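PDB 6FF6: BRIC1 from Synthetic construct, which is a computationally designed corrugated repeat protein, with no known biological function, that realises a novel all-helical architecture. Local coordinates for residues K213-M216 / Q217-L220; S125-Q128 / A129-M133; D36-Q39 / H40-L44. One frame throughout, in Å; residues are numbered along the deposited sequence.

How the contacts relate
All three contacts are local, formed between side chains three or four residues apart, and they come along the chain in the order 3, 2, 1. Contacts 1 and 2 each lie within one helix, 203-224 and 125-146 respectively, both in the second Hpt-like region; contact 3, in the first, runs off the end of helix 23-42. Contacts 1 and 2 have centres about 16 Å apart and meet directly, where CD1 of L220 packs on F130 and F131. Contact 3 is remote, its centre about 49 Å from that of contact 1 and about 40 Å from that of contact 2, across the centre of this elongated chain. The same kind of local contact thus occurs in both Hpt-like regions of the corrugated design.

Contact 1 of 3, residues K213-M216 / Q217-L220; sequences KDIM and QEQL
I215 and Q219, one turn apart on helix 203-224, form the close-packed side of this contact. The CG2 methyl of I215 lies 3.4 Å from NE2 of Q219. Because CG of Q219 stands opposite its own carbonyl carbon (chi1 -75°) and the chain then runs out extended, the amide passes obliquely over that methyl, while OE1 turns to M216 and lies 3.7 Å from its CA. The polar partner of NE2 is OG1 of T183 on helix 178-196, against which M216 also packs. M216 and Q219 are buried here, I215 less so; I215 and Q219 also touch helix 231-247, at I237 and F234 among others.

The looser side belongs to K213, D214 and E218. NZ of K213 comes no nearer than 4.1 Å to CB of Q217, although the two side chains run side by side, and its ion pairs with D214 and E142 are long. E218 is exposed, its OE1 3.9 Å from CD1 of I215. Q217 itself bridges to helix 125-146, packing on L138.

Through both sides run regular i to i+4 backbone bonds, such as Q219 N to I215 O at 2.8 Å. The chemistry implies a division of labour: the amides of Q219 and Q217 bond to T183 and D135 of neighbouring helices, with D221 a second partner of Q217 on its own helix, whereas the long ion pairs of K213 probably add little directional restraint.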
ATOM      1  N   LYS A 213      -3.938 -26.962  13.102  1.00 94.18           N
ATOM      2  CA  LYS A 213      -3.876 -25.609  13.679  1.00 93.49           C
ATOM      3  C   LYS A 213      -2.564 -25.420  14.461  1.00 96.74           C
ATOM      4  O   LYS A 213      -1.855 -24.457  14.231  1.00 94.40           O
ATOM      5  CB  LYS A 213      -5.131 -25.288  14.539  1.00 97.22           C
ATOM      6  CG  LYS A 213      -5.179 -23.880  15.176  1.00105.14           C
ATOM      7  CD  LYS A 213      -4.497 -23.844  16.573  1.00118.11           C
ATOM      8  CE  LYS A 213      -4.022 -22.464  17.004  1.00129.65           C
ATOM      9  NZ  LYS A 213      -3.057 -22.530  18.145  1.00134.13           N
ATOM     10  N   ASP A 214      -2.244 -26.346  15.357  1.00 97.52           N
ATOM     11  CA  ASP A 214      -1.021 -26.301  16.171  1.00 98.73           C
ATOM     12  C   ASP A 214       0.247 -26.231  15.304  1.00100.59           C
ATOM     13  O   ASP A 214       1.160 -25.423  15.583  1.00 99.18           O
ATOM     14  CB  ASP A 214      -0.979 -27.489  17.159  1.00103.09           C
ATOM     15  CG  ASP A 214      -2.101 -27.497  18.204  1.00126.49           C
ATOM     16  OD1 ASP A 214      -2.715 -26.427  18.441  1.00130.05           O
ATOM     17  OD2 ASP A 214      -2.355 -28.567  18.798  1.00139.63           O
ATOM     18  N   ILE A 215       0.281 -27.065  14.232  1.00 94.76           N
ATOM     19  CA  ILE A 215       1.394 -27.119  13.282  1.00 91.61           C
ATOM     20  C   ILE A 215       1.503 -25.773  12.552  1.00 94.72           C
ATOM     21  O   ILE A 215       2.616 -25.264  12.378  1.00 95.82           O
ATOM     22  CB  ILE A 215       1.237 -28.297  12.269  1.00 92.93           C
ATOM     23  CG1 ILE A 215       1.238 -29.702  12.946  1.00 94.36           C
ATOM     24  CG2 ILE A 215       2.275 -28.219  11.140  1.00 89.87           C
ATOM     25  CD1 ILE A 215       2.451 -30.105  13.782  1.00 99.46           C
ATOM     26  N   MET A 216       0.362 -25.218  12.106  1.00 88.71           N
ATOM     27  CA  MET A 216       0.313 -23.936  11.398  1.00 88.01           C
ATOM     28  C   MET A 216       0.819 -22.784  12.279  1.00 90.07           C
ATOM     29  O   MET A 216       1.514 -21.901  11.778  1.00 90.22           O
ATOM     30  CB  MET A 216      -1.094 -23.656  10.866  1.00 91.17           C
ATOM     31  CG  MET A 216      -1.514 -24.607   9.755  1.00 95.83           C
ATOM     32  SD  MET A 216      -3.192 -24.385   9.075  1.00102.50           S
ATOM     33  CE  MET A 216      -4.128 -24.176  10.462  1.00100.40           C
ATOM     34  N   GLN A 217       0.538 -22.839  13.589  1.00 85.23           N
ATOM     35  CA  GLN A 217       1.019 -21.870  14.574  1.00 85.48           C
ATOM     36  C   GLN A 217       2.544 -21.957  14.711  1.00 89.47           C
ATOM     37  O   GLN A 217       3.220 -20.937  14.740  1.00 87.31           O
ATOM     38  CB  GLN A 217       0.367 -22.111  15.941  1.00 88.02           C
ATOM     39  CG  GLN A 217       0.671 -20.988  16.947  1.00113.73           C
ATOM     40  CD  GLN A 217       0.145 -19.623  16.517  1.00122.90           C
ATOM     41  OE1 GLN A 217      -1.062 -19.430  16.324  1.00116.60           O
ATOM     42  NE2 GLN A 217       1.039 -18.649  16.363  1.00108.80           N
ATOM     43  N   GLU A 218       3.082 -23.186  14.771  1.00 88.69           N
ATOM     44  CA  GLU A 218       4.534 -23.428  14.836  1.00 88.40           C
ATOM     45  C   GLU A 218       5.197 -22.939  13.546  1.00 88.22           C
ATOM     46  O   GLU A 218       6.301 -22.376  13.606  1.00 86.11           O
ATOM     47  CB  GLU A 218       4.835 -24.908  15.032  1.00 90.37           C
ATOM     48  CG  GLU A 218       4.416 -25.478  16.377  1.00113.42           C
ATOM     49  CD  GLU A 218       4.588 -26.984  16.514  1.00151.65           C
ATOM     50  OE1 GLU A 218       4.995 -27.640  15.524  1.00148.12           O
ATOM     51  OE2 GLU A 218       4.310 -27.509  17.619  1.00152.90           O
ATOM     52  N   GLN A 219       4.517 -23.151  12.378  1.00 83.56           N
ATOM     53  CA  GLN A 219       5.018 -22.705  11.068  1.00 82.72           C
ATOM     54  C   GLN A 219       5.055 -21.185  11.075  1.00 85.66           C
ATOM     55  O   GLN A 219       6.088 -20.616  10.765  1.00 84.74           O
ATOM     56  CB  GLN A 219       4.154 -23.237   9.905  1.00 82.57           C
ATOM     57  CG  GLN A 219       4.368 -24.714   9.588  1.00 76.42           C
ATOM     58  CD  GLN A 219       3.282 -25.266   8.706  1.00 86.79           C
ATOM     59  OE1 GLN A 219       2.332 -24.582   8.343  1.00 90.55           O
ATOM     60  NE2 GLN A 219       3.372 -26.520   8.356  1.00 77.38           N
ATOM     61  N   LEU A 220       3.967 -20.548  11.539  1.00 84.21           N
ATOM     62  CA  LEU A 220       3.876 -19.093  11.696  1.00 85.80           C
ATOM     63  C   LEU A 220       4.989 -18.542  12.628  1.00 90.77           C
ATOM     64  O   LEU A 220       5.730 -17.639  12.235  1.00 90.93           O
ATOM     65  CB  LEU A 220       2.487 -18.727  12.199  1.00 86.68           C
ATOM     66  CG  LEU A 220       2.171 -17.245  12.191  1.00 94.89           C
ATOM     67  CD1 LEU A 220       2.067 -16.717  10.737  1.00 95.49           C
ATOM     68  CD2 LEU A 220       0.969 -16.902  13.127  1.00 94.23           C
TER

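Contact 2 of 3, residues S125-Q128 / A129-M133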
ATOM      1  N   SER A 125       6.463  -3.669   9.066  1.00128.19           N
ATOM      2  CA  SER A 125       5.190  -3.197   9.598  1.00126.55           C
ATOM      3  C   SER A 125       4.133  -4.098   8.964  1.00127.41           C
ATOM      4  O   SER A 125       3.184  -4.516   9.630  1.00125.21           O
ATOM      5  CB  SER A 125       4.964  -1.742   9.196  1.00132.84           C
ATOM      6  OG  SER A 125       4.908  -1.567   7.790  1.00142.15           O
ATOM      7  N   PHE A 126       4.383  -4.476   7.690  1.00123.47           N
ATOM      8  CA  PHE A 126       3.553  -5.359   6.894  1.00120.53           C
ATOM      9  C   PHE A 126       3.617  -6.822   7.379  1.00116.99           C
ATOM     10  O   PHE A 126       2.580  -7.491   7.424  1.00114.35           O
ATOM     11  CB  PHE A 126       3.883  -5.204   5.391  1.00125.09           C
ATOM     12  CG  PHE A 126       2.919  -5.953   4.496  1.00126.51           C
ATOM     13  CD1 PHE A 126       1.543  -5.901   4.723  1.00130.10           C
ATOM     14  CD2 PHE A 126       3.385  -6.746   3.455  1.00128.68           C
ATOM     15  CE1 PHE A 126       0.654  -6.642   3.932  1.00130.14           C
ATOM     16  CE2 PHE A 126       2.493  -7.472   2.654  1.00130.54           C
ATOM     17  CZ  PHE A 126       1.136  -7.416   2.900  1.00128.44           C
ATOM     18  N   TYR A 127       4.815  -7.301   7.775  1.00111.03           N
ATOM     19  CA  TYR A 127       5.007  -8.659   8.289  1.00107.13           C
ATOM     20  C   TYR A 127       4.338  -8.798   9.630  1.00108.24           C
ATOM     21  O   TYR A 127       3.661  -9.791   9.868  1.00106.59           O
ATOM     22  CB  TYR A 127       6.504  -8.983   8.448  1.00109.86           C
ATOM     23  CG  TYR A 127       7.148  -9.679   7.271  1.00112.61           C
ATOM     24  CD1 TYR A 127       7.351  -9.012   6.068  1.00117.91           C
ATOM     25  CD2 TYR A 127       7.627 -10.984   7.383  1.00111.45           C
ATOM     26  CE1 TYR A 127       7.974  -9.644   4.986  1.00121.84           C
ATOM     27  CE2 TYR A 127       8.247 -11.627   6.308  1.00112.23           C
ATOM     28  CZ  TYR A 127       8.428 -10.947   5.112  1.00124.37           C
ATOM     29  OH  TYR A 127       9.073 -11.540   4.047  1.00127.11           O
ATOM     30  N   GLN A 128       4.515  -7.796  10.501  1.00105.54           N
ATOM     31  CA  GLN A 128       3.968  -7.755  11.844  1.00104.32           C
ATOM     32  C   GLN A 128       2.447  -7.749  11.877  1.00106.50           C
ATOM     33  O   GLN A 128       1.863  -8.492  12.680  1.00104.81           O
ATOM     34  CB  GLN A 128       4.565  -6.595  12.622  1.00108.69           C
ATOM     35  CG  GLN A 128       5.591  -7.039  13.677  1.00133.68           C
ATOM     36  CD  GLN A 128       6.569  -8.122  13.261  1.00156.10           C
ATOM     37  OE1 GLN A 128       7.289  -8.007  12.263  1.00155.72           O
ATOM     38  NE2 GLN A 128       6.624  -9.196  14.038  1.00145.97           N
ATOM     39  N   ALA A 129       1.816  -6.974  10.974  1.00102.07           N
ATOM     40  CA  ALA A 129       0.369  -6.924  10.823  1.00100.05           C
ATOM     41  C   ALA A 129      -0.117  -8.305  10.431  1.00102.07           C
ATOM     42  O   ALA A 129      -1.054  -8.800  11.041  1.00102.45           O
ATOM     43  CB  ALA A 129      -0.018  -5.893   9.777  1.00103.30           C
ATOM     44  N   PHE A 130       0.590  -8.984   9.521  1.00 99.02           N
ATOM     45  CA  PHE A 130       0.244 -10.347   9.125  1.00 95.66           C
ATOM     46  C   PHE A 130       0.365 -11.308  10.282  1.00 97.46           C
ATOM     47  O   PHE A 130      -0.565 -12.073  10.517  1.00 96.19           O
ATOM     48  CB  PHE A 130       1.091 -10.820   7.920  1.00 96.69           C
ATOM     49  CG  PHE A 130       1.049 -12.322   7.699  1.00 95.44           C
ATOM     50  CD1 PHE A 130      -0.118 -12.953   7.278  1.00 97.50           C
ATOM     51  CD2 PHE A 130       2.157 -13.115   7.982  1.00 95.31           C
ATOM     52  CE1 PHE A 130      -0.172 -14.348   7.162  1.00 96.40           C
ATOM     53  CE2 PHE A 130       2.095 -14.505   7.872  1.00 95.24           C
ATOM     54  CZ  PHE A 130       0.944 -15.111   7.432  1.00 93.13           C
ATOM     55  N   PHE A 131       1.518 -11.301  10.981  1.00 95.24           N
ATOM     56  CA  PHE A 131       1.774 -12.213  12.106  1.00 94.24           C
ATOM     57  C   PHE A 131       0.669 -12.089  13.186  1.00100.16           C
ATOM     58  O   PHE A 131       0.036 -13.067  13.546  1.00 97.79           O
ATOM     59  CB  PHE A 131       3.216 -12.038  12.659  1.00 96.80           C
ATOM     60  CG  PHE A 131       4.303 -12.594  11.752  1.00 97.77           C
ATOM     61  CD1 PHE A 131       4.159 -13.842  11.145  1.00 98.65           C
ATOM     62  CD2 PHE A 131       5.482 -11.890  11.535  1.00101.24           C
ATOM     63  CE1 PHE A 131       5.162 -14.356  10.295  1.00 99.33           C
ATOM     64  CE2 PHE A 131       6.473 -12.401  10.683  1.00104.13           C
ATOM     65  CZ  PHE A 131       6.306 -13.632  10.067  1.00 99.81           C
ATOM     66  N   ASP A 132       0.377 -10.861  13.603  1.00100.83           N
ATOM     67  CA  ASP A 132      -0.683 -10.528  14.545  1.00101.48           C
ATOM     68  C   ASP A 132      -2.065 -11.008  14.030  1.00104.00           C
ATOM     69  O   ASP A 132      -2.782 -11.677  14.775  1.00103.25           O
ATOM     70  CB  ASP A 132      -0.636  -9.007  14.805  1.00105.66           C
ATOM     71  CG  ASP A 132      -1.887  -8.331  15.331  1.00117.64           C
ATOM     72  OD1 ASP A 132      -2.638  -8.975  16.102  1.00120.81           O
ATOM     73  OD2 ASP A 132      -2.105  -7.157  14.990  1.00121.30           O
ATOM     74  N   MET A 133      -2.433 -10.658  12.781  1.00 99.38           N
ATOM     75  CA  MET A 133      -3.690 -11.088  12.164  1.00 98.31           C
ATOM     76  C   MET A 133      -3.831 -12.623  12.152  1.00 98.87           C
ATOM     77  O   MET A 133      -4.845 -13.144  12.633  1.00 97.22           O
ATOM     78  CB  MET A 133      -3.817 -10.539  10.733  1.00101.84           C
ATOM     79  CG  MET A 133      -5.025 -11.100   9.987  1.00105.41           C
ATOM     80  SD  MET A 133      -6.072  -9.871   9.167  1.00113.23           S
ATOM     81  CE  MET A 133      -6.331  -8.818  10.402  1.00111.11           C
TER
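Y127 and F131 stand side by side on the first turns of helix 125-146, pointing the same way, and F131 can be followed outward from the backbone. Its CB sits over the preceding turn, 3.6 Å from the carbonyl oxygen of Y127. With chi1 at -73°, CG is set opposite the residue's own carbonyl carbon and beside its N, which keeps the base of the ring close to that earlier turn. CG and CD2 therefore stay near the same oxygen, CD2 at 3.2 Å from Y127 O, an approach oblique to the ring. The backbone N of F131 also donates to this oxygen, at 2.8 Å. Further out, CE2 reaches the tyrosine ring, 3.8 Å from CD2 of Y127 and near the plane of that ring at its edge. CZ follows at 4.0 Å from the same CD2. Along the same CD2-CE2 edge of F131, NE2 of Q128 lies 3.9 Å from CD2, near the ring plane, with the amide turned 57° from the ring. The CD1 side of the ring faces L220 of helix 203-224.

Beyond the helix, the ring of F175 meets Y127 edge-to-face and also meets F126 and F130, while F177 touches both Y127 and F131. A129 packs on M75 and D132 makes a salt bridge to R114, both of the second subunit. Side-chain packing from i to i+4 is a feature of the alpha-helix; what marks a helical bundle here is the aromatic cluster, set against helices 155-174 and 203-224 and around F175 and F177, with F126 also touching Y118 of the second subunit.

Contact 3 of 3, residues D36-Q39 / H40-L44; sequences DMEQ and HLLDL
Q39 and D43 make the polar side-chain link of this contact, four residues apart where helix 23-42 comes to its end. NE2 of Q39 donates to OD1 of D43 at 3.3 Å, a weak bond between groups that cross with their amide and carboxylate planes 36° apart. The glutamine reaches there because CG lies opposite the backbone N (chi1 -171°) and the chain then folds at chi2, bringing the amide round toward the aspartate. A second polar link leads outward, a salt bridge from OE1 of E38 to K109.

Among the backbone bonds, L41 N to M37 O is 2.9 Å and regular. The bond from D43 N to Q39 O, at 3.0 Å, is weak, with an N-H...O angle of 130°, and D43 N also makes a weak bond to H40 O as the chain leaves the helix.

Apolar and van der Waals contacts form a third group. CE of M37 and CD1 of L41 meet at 4.0 Å, the two chains running side by side. E38 crosses L42, its OE2 3.7 Å from the leucine CD1.

The imidazole of H40 makes a close ring-to-carbonyl approach, folding back over the previous turn to bring its CD2 3.1 Å from D36 O.

M37 and L41 face inward against M83 of helix 74-92 and K109 of helix 99-121, with L41 also on F105 and L106. Helix 51-71 is touched by M37 at A60, by H40 at A56 and I57 and by D43 at Q53, so the end of helix 23-42 is packed among three helices of the first bundle.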
ATOM      1  N   ASP A  36      19.823  -2.403 -18.633  1.00 94.26           N
ATOM      2  CA  ASP A  36      19.908  -2.097 -20.050  1.00 95.92           C
ATOM      3  C   ASP A  36      19.895  -0.604 -20.270  1.00 97.25           C
ATOM      4  O   ASP A  36      20.769  -0.093 -20.970  1.00 97.12           O
ATOM      5  CB  ASP A  36      18.751  -2.758 -20.805  1.00100.49           C
ATOM      6  CG  ASP A  36      18.905  -4.268 -20.992  1.00127.18           C
ATOM      7  OD1 ASP A  36      20.014  -4.812 -20.679  1.00129.88           O
ATOM      8  OD2 ASP A  36      17.927  -4.911 -21.450  1.00140.27           O
ATOM      9  N   MET A  37      18.936   0.100 -19.628  1.00 91.72           N
ATOM     10  CA  MET A  37      18.786   1.553 -19.658  1.00 89.64           C
ATOM     11  C   MET A  37      20.067   2.233 -19.262  1.00 91.30           C
ATOM     12  O   MET A  37      20.479   3.180 -19.936  1.00 91.47           O
ATOM     13  CB  MET A  37      17.713   1.987 -18.669  1.00 91.04           C
ATOM     14  CG  MET A  37      16.346   2.033 -19.243  1.00 96.11           C
ATOM     15  SD  MET A  37      15.262   3.060 -18.237  1.00100.52           S
ATOM     16  CE  MET A  37      16.301   4.466 -18.010  1.00 96.47           C
ATOM     17  N   GLU A  38      20.685   1.758 -18.158  1.00 86.55           N
ATOM     18  CA  GLU A  38      21.945   2.278 -17.626  1.00 87.59           C
ATOM     19  C   GLU A  38      23.075   2.237 -18.696  1.00 93.05           C
ATOM     20  O   GLU A  38      23.788   3.227 -18.898  1.00 93.00           O
ATOM     21  CB  GLU A  38      22.341   1.454 -16.387  1.00 90.55           C
ATOM     22  CG  GLU A  38      23.730   1.750 -15.844  1.00105.42           C
ATOM     23  CD  GLU A  38      23.846   2.823 -14.783  1.00125.11           C
ATOM     24  OE1 GLU A  38      22.955   2.913 -13.909  1.00111.63           O
ATOM     25  OE2 GLU A  38      24.857   3.559 -14.814  1.00127.28           O
ATOM     26  N   GLN A  39      23.224   1.089 -19.366  1.00 89.76           N
ATOM     27  CA  GLN A  39      24.241   0.933 -20.375  1.00 92.32           C
ATOM     28  C   GLN A  39      23.982   1.836 -21.582  1.00 94.97           C
ATOM     29  O   GLN A  39      24.923   2.463 -22.077  1.00 96.01           O
ATOM     30  CB  GLN A  39      24.390  -0.536 -20.778  1.00 97.18           C
ATOM     31  CG  GLN A  39      25.608  -0.803 -21.683  1.00119.51           C
ATOM     32  CD  GLN A  39      26.962  -0.611 -21.010  1.00130.82           C
ATOM     33  OE1 GLN A  39      27.286  -1.275 -20.019  1.00131.42           O
ATOM     34  NE2 GLN A  39      27.797   0.278 -21.548  1.00105.00           N
ATOM     35  N   HIS A  40      22.718   1.916 -22.046  1.00 88.75           N
ATOM     36  CA  HIS A  40      22.348   2.770 -23.178  1.00 87.65           C
ATOM     37  C   HIS A  40      22.559   4.244 -22.835  1.00 88.49           C
ATOM     38  O   HIS A  40      23.020   4.982 -23.673  1.00 91.58           O
ATOM     39  CB  HIS A  40      20.892   2.547 -23.624  1.00 86.79           C
ATOM     40  CG  HIS A  40      20.597   1.178 -24.136  1.00 93.22           C
ATOM     41  ND1 HIS A  40      21.393   0.567 -25.118  1.00 99.49           N
ATOM     42  CD2 HIS A  40      19.595   0.335 -23.801  1.00 94.48           C
ATOM     43  CE1 HIS A  40      20.847  -0.616 -25.339  1.00100.41           C
ATOM     44  NE2 HIS A  40      19.766  -0.806 -24.567  1.00 98.33           N
ATOM     45  N   LEU A  41      22.238   4.662 -21.621  1.00 80.69           N
ATOM     46  CA  LEU A  41      22.445   6.043 -21.206  1.00 79.81           C
ATOM     47  C   LEU A  41      23.925   6.394 -21.222  1.00 87.90           C
ATOM     48  O   LEU A  41      24.304   7.483 -21.647  1.00 88.36           O
ATOM     49  CB  LEU A  41      21.870   6.285 -19.809  1.00 76.74           C
ATOM     50  CG  LEU A  41      20.374   6.505 -19.736  1.00 77.76           C
ATOM     51  CD1 LEU A  41      19.869   6.342 -18.306  1.00 75.05           C
ATOM     52  CD2 LEU A  41      19.976   7.843 -20.346  1.00 77.19           C
ATOM     53  N   LEU A  42      24.752   5.443 -20.781  1.00 86.80           N
ATOM     54  CA  LEU A  42      26.188   5.587 -20.726  1.00 89.28           C
ATOM     55  C   LEU A  42      26.783   5.624 -22.099  1.00 92.91           C
ATOM     56  O   LEU A  42      27.826   6.247 -22.287  1.00 93.77           O
ATOM     57  CB  LEU A  42      26.803   4.453 -19.895  1.00 90.94           C
ATOM     58  CG  LEU A  42      26.524   4.493 -18.397  1.00 92.49           C
ATOM     59  CD1 LEU A  42      27.056   3.270 -17.752  1.00 93.84           C
ATOM     60  CD2 LEU A  42      27.129   5.730 -17.747  1.00 95.35           C
ATOM     61  N   ASP A  43      26.117   4.986 -23.067  1.00 90.95           N
ATOM     62  CA  ASP A  43      26.588   4.947 -24.459  1.00 94.84           C
ATOM     63  C   ASP A  43      26.106   6.097 -25.330  1.00101.39           C
ATOM     64  O   ASP A  43      26.422   6.114 -26.522  1.00107.46           O
ATOM     65  CB  ASP A  43      26.251   3.605 -25.126  1.00 97.89           C
ATOM     66  CG  ASP A  43      26.935   2.400 -24.520  1.00110.44           C
ATOM     67  OD1 ASP A  43      28.046   2.562 -23.956  1.00113.26           O
ATOM     68  OD2 ASP A  43      26.366   1.294 -24.609  1.00117.19           O
ATOM     69  N   LEU A  44      25.376   7.054 -24.761  1.00 95.57           N
ATOM     70  CA  LEU A  44      24.875   8.222 -25.472  1.00 96.69           C
ATOM     71  C   LEU A  44      26.009   9.170 -25.784  1.00110.75           C
ATOM     72  O   LEU A  44      26.878   9.376 -24.919  1.00112.69           O
ATOM     73  CB  LEU A  44      23.836   8.974 -24.629  1.00 92.63           C
ATOM     74  CG  LEU A  44      22.448   8.379 -24.578  1.00 93.27           C
ATOM     75  CD1 LEU A  44      21.652   9.020 -23.486  1.00 90.45           C
ATOM     76  CD2 LEU A  44      21.725   8.565 -25.910  1.00 96.50           C
TER